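Local coordinates for protein carbohydrate kinase, FGGY (Rhodospirillum rubrum, PDB 3IFR) that probably phosphorylates D-xylulose as a xylulokinase of the FGGY carbohydrate kinase family, at residues 317-320 with 321-325; 325-328 with 329-332. All blocks are in the same frame, centred on the assembly; numbering follows the deposited sequence.

Contact 1: 317-320 with 321-325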
loop_
_atom_site.group_PDB
_atom_site.type_symbol
_atom_site.label_atom_id
_atom_site.label_comp_id
_atom_site.label_asym_id
_atom_site.label_seq_id
_atom_site.Cartn_x
_atom_site.Cartn_y
_atom_site.Cartn_z
ATOM N N PRO A 317 25.235 12.700 13.101
ATOM C CA PRO A 317 26.108 11.777 12.365
ATOM C C PRO A 317 26.450 10.571 13.230
ATOM O O PRO A 317 26.189 9.424 12.849
ATOM C CB PRO A 317 27.375 12.601 12.109
ATOM C CG PRO A 317 26.999 14.023 12.311
ATOM C CD PRO A 317 25.772 14.064 13.177
ATOM N N GLU A 318 27.034 10.823 14.391
ATOM C CA GLU A 318 27.434 9.720 15.245
ATOM C C GLU A 318 26.513 9.660 16.425
ATOM O O GLU A 318 26.982 9.824 17.554
ATOM C CB GLU A 318 28.845 9.919 15.808
ATOM C CG GLU A 318 29.804 10.687 14.952
ATOM C CD GLU A 318 30.629 11.641 15.795
ATOM O OE1 GLU A 318 30.655 12.857 15.471
ATOM O OE2 GLU A 318 31.224 11.182 16.805
ATOM N N ALA A 319 25.216 9.472 16.181
ATOM C CA ALA A 319 24.260 9.365 17.268
ATOM C C ALA A 319 23.730 7.943 17.368
ATOM O O ALA A 319 23.132 7.572 18.360
ATOM C CB ALA A 319 23.141 10.329 17.079
ATOM N N GLY A 320 23.955 7.151 16.333
ATOM C CA GLY A 320 23.458 5.792 16.325
ATOM C C GLY A 320 21.942 5.767 16.243
ATOM O O GLY A 320 21.358 6.623 15.571
ATOM N N GLU A 321 21.310 4.802 16.917
ATOM C CA GLU A 321 19.850 4.759 16.981
ATOM C C GLU A 321 19.256 5.983 17.666
ATOM O O GLU A 321 18.187 6.472 17.289
ATOM C CB GLU A 321 19.327 3.481 17.637
ATOM C CG GLU A 321 20.377 2.550 18.236
ATOM C CD GLU A 321 19.894 1.079 18.344
ATOM O OE1 GLU A 321 20.713 0.162 18.092
ATOM O OE2 GLU A 321 18.702 0.835 18.673
ATOM N N ALA A 322 19.939 6.501 18.669
ATOM C CA ALA A 322 19.337 7.576 19.444
ATOM C C ALA A 322 19.092 8.833 18.588
ATOM O O ALA A 322 18.478 9.783 19.055
ATOM C CB ALA A 322 20.204 7.893 20.618
ATOM N N ALA A 323 19.558 8.829 17.337
ATOM C CA ALA A 323 19.525 10.029 16.502
ATOM C C ALA A 323 18.176 10.697 16.506
ATOM O O ALA A 323 18.068 11.859 16.881
ATOM C CB ALA A 323 19.918 9.713 15.113
ATOM N N HIS A 324 17.149 9.961 16.072
ATOM C CA HIS A 324 15.779 10.477 16.101
ATOM C C HIS A 324 15.352 10.895 17.503
ATOM O O HIS A 324 14.792 11.971 17.705
ATOM C CB HIS A 324 14.797 9.439 15.604
ATOM C CG HIS A 324 14.882 9.184 14.144
ATOM N ND1 HIS A 324 16.066 8.851 13.515
ATOM C CD2 HIS A 324 13.923 9.166 13.188
ATOM C CE1 HIS A 324 15.837 8.666 12.226
ATOM N NE2 HIS A 324 14.544 8.852 12.006
ATOM N N ALA A 325 15.565 10.039 18.483
ATOM C CA ALA A 325 15.183 10.474 19.813
ATOM C C ALA A 325 15.861 11.823 20.127
ATOM O O ALA A 325 15.227 12.776 20.610
ATOM C CB ALA A 325 15.544 9.427 20.847
#

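Contact 2: 325-328 with 329-332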
loop_
_atom_site.group_PDB
_atom_site.type_symbol
_atom_site.label_atom_id
_atom_site.label_comp_id
_atom_site.label_asym_id
_atom_site.label_seq_id
_atom_site.Cartn_x
_atom_site.Cartn_y
_atom_site.Cartn_z
ATOM N N ALA A 325 15.565 10.039 18.483
ATOM C CA ALA A 325 15.183 10.474 19.813
ATOM C C ALA A 325 15.861 11.823 20.127
ATOM O O ALA A 325 15.227 12.776 20.610
ATOM C CB ALA A 325 15.544 9.427 20.847
ATOM N N GLN A 326 17.154 11.910 19.840
ATOM C CA GLN A 326 17.902 13.107 20.222
ATOM C C GLN A 326 17.410 14.353 19.497
ATOM O O GLN A 326 17.161 15.379 20.132
ATOM C CB GLN A 326 19.405 12.902 20.025
ATOM C CG GLN A 326 20.040 11.962 21.066
ATOM C CD GLN A 326 21.562 12.007 21.008
ATOM O OE1 GLN A 326 22.137 13.024 20.601
ATOM N NE2 GLN A 326 22.225 10.898 21.396
ATOM N N LEU A 327 17.242 14.246 18.174
ATOM C CA LEU A 327 16.642 15.320 17.360
ATOM C C LEU A 327 15.194 15.655 17.686
ATOM O O LEU A 327 14.795 16.823 17.571
ATOM C CB LEU A 327 16.771 15.028 15.878
ATOM C CG LEU A 327 18.242 14.954 15.502
ATOM C CD1 LEU A 327 18.424 14.171 14.205
ATOM C CD2 LEU A 327 18.820 16.395 15.455
ATOM N N ASP A 328 14.421 14.653 18.106
ATOM C CA ASP A 328 13.023 14.875 18.474
ATOM C C ASP A 328 13.011 15.803 19.651
ATOM O O ASP A 328 12.254 16.786 19.685
ATOM C CB ASP A 328 12.316 13.563 18.822
ATOM C CG ASP A 328 11.642 12.911 17.602
ATOM O OD1 ASP A 328 11.855 13.421 16.480
ATOM O OD2 ASP A 328 10.909 11.894 17.767
ATOM N N ALA A 329 13.890 15.508 20.607
ATOM C CA ALA A 329 14.023 16.322 21.809
ATOM C C ALA A 329 14.404 17.756 21.470
ATOM O O ALA A 329 13.886 18.699 22.058
ATOM C CB ALA A 329 15.066 15.708 22.761
ATOM N N LEU A 330 15.336 17.930 20.541
ATOM C CA LEU A 330 15.742 19.289 20.206
ATOM C C LEU A 330 14.550 20.012 19.609
ATOM O O LEU A 330 14.278 21.137 19.991
ATOM C CB LEU A 330 16.901 19.295 19.220
ATOM C CG LEU A 330 18.349 19.400 19.709
ATOM C CD1 LEU A 330 18.483 19.933 21.139
ATOM C CD2 LEU A 330 18.988 18.083 19.598
ATOM N N ALA A 331 13.843 19.375 18.669
ATOM C CA ALA A 331 12.742 20.043 17.971
ATOM C C ALA A 331 11.625 20.444 18.937
ATOM O O ALA A 331 10.985 21.489 18.767
ATOM C CB ALA A 331 12.188 19.152 16.826
ATOM N N ALA A 332 11.406 19.604 19.954
ATOM C CA ALA A 332 10.534 19.939 21.094
ATOM C C ALA A 332 10.745 21.354 21.623
ATOM O O ALA A 332 9.777 22.030 21.895
ATOM C CB ALA A 332 10.701 18.928 22.233
#

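Contact 1: 317-320 with 321-325
Ala319 O, Ala322 N and Ala323 N all lie over one face of the flat peptide group joining Gly320 to Glu321, with Ala322 N 3.2 Å from Gly320 C. Glu321 CB lies nearly in this plane, at its edge, 3.7 Å from Gly320 C. With chi1 at 6° the Glu321 side chain starts almost eclipsed, CG in line with its own backbone N, and then runs extended toward the exposed surface.

Two weak backbone bonds close the bend. Ala322 N reaches Ala319 O at 3.4 Å with a strongly bent N-H...O angle of 123°. Ala323 N approaches Gly320 O from above the peptide plane, also weakly, and the position of that nitrogen is less certain. The apolar part is small: the methyl of Ala319 points across the bend and meets the methyl of Ala323, CB to CB 3.8 Å, while Ala323 CB also sits 3.4 Å from Gly320 O. Beyond the bend, His324 packs against Leu308, Asn309 and Ala312 of helix 305-315 and meets Trp376 edge-to-face.

Residues Ala319 to Ala322 form a type II' beta turn, with Gly320 at its second position, where the positive phi (68°) that glycine adopts easily is a hallmark of the motif; here the turn is the last part of the link from helix 305-315 to helix 322-332 in the C-terminal FGGY region.

Contact 2: 325-328 with 329-332
Four backbone hydrogen bonds join 325-328 to 329-332. Ala329 N donates to Ala325 O, Leu330 N to Gln326 O, Ala331 N to Leu327 O and Ala332 N to Asp328 O, with N to O distances of 2.9 to 3.2 Å. Three are fairly straight; that of Leu330 is the most bent, with an N-H...O angle of 149°.

Side-chain carbons rest on the same carbonyls. Ala329 CB lies 3.4 Å from Gln326 O, and Ala331 CB sits close to the carbonyl oxygens of both Leu327 and Asp328. Leu330 folds back along the helix: a chi1 of -95° and a chi2 of -18°, both away from staggered values, bring CD2 to 3.3 Å from Gln326 O, the oxygen already bonded to its own backbone N. That branch also faces Leu327, CD2 to CD2 4.5 Å, a loose apolar contact.

The i to i+4 bonding is that of a regular alpha-helix lying against its neighbours with one side: Leu327 and Ala331 are buried there, while the other side, with Gln326, Ala329 and Leu330, faces solvent. Leu327 touches Ala312 and Leu315 of helix 305-315 and Arg372 and Trp376 of helix 372-397; Ala331 also touches Trp376.

Polar links to the neighbouring elements come from Asp328 and Ala331. The carboxylate of Asp328 accepts a hydrogen bond at OD1 from Trp376 NE1 and has a weak one between OD2 and Ser413 OG, so both oxygens are engaged. Arg377 NH1 donates to Ala331 O near the far end of the helix.

In the fold
Contacts 1 and 2 follow one another along the chain, share Ala325 and have centres about 10 Å apart. Contact 1 is a surface turn leading into helix 322-332; contact 2 lies within that helix and is partly buried. Their backbone chemistry differs accordingly: two weak bonds spanning three residues in the turn, against four regular bonds spanning four in the helix. Both use alanine methyls, but the apolar meeting across 317-320 and 321-325 is between two of them, whereas contact 2 brings leucine branches together. Trp376 of helix 372-397 is common to both surroundings, stacking with His324 and hydrogen-bonding Asp328.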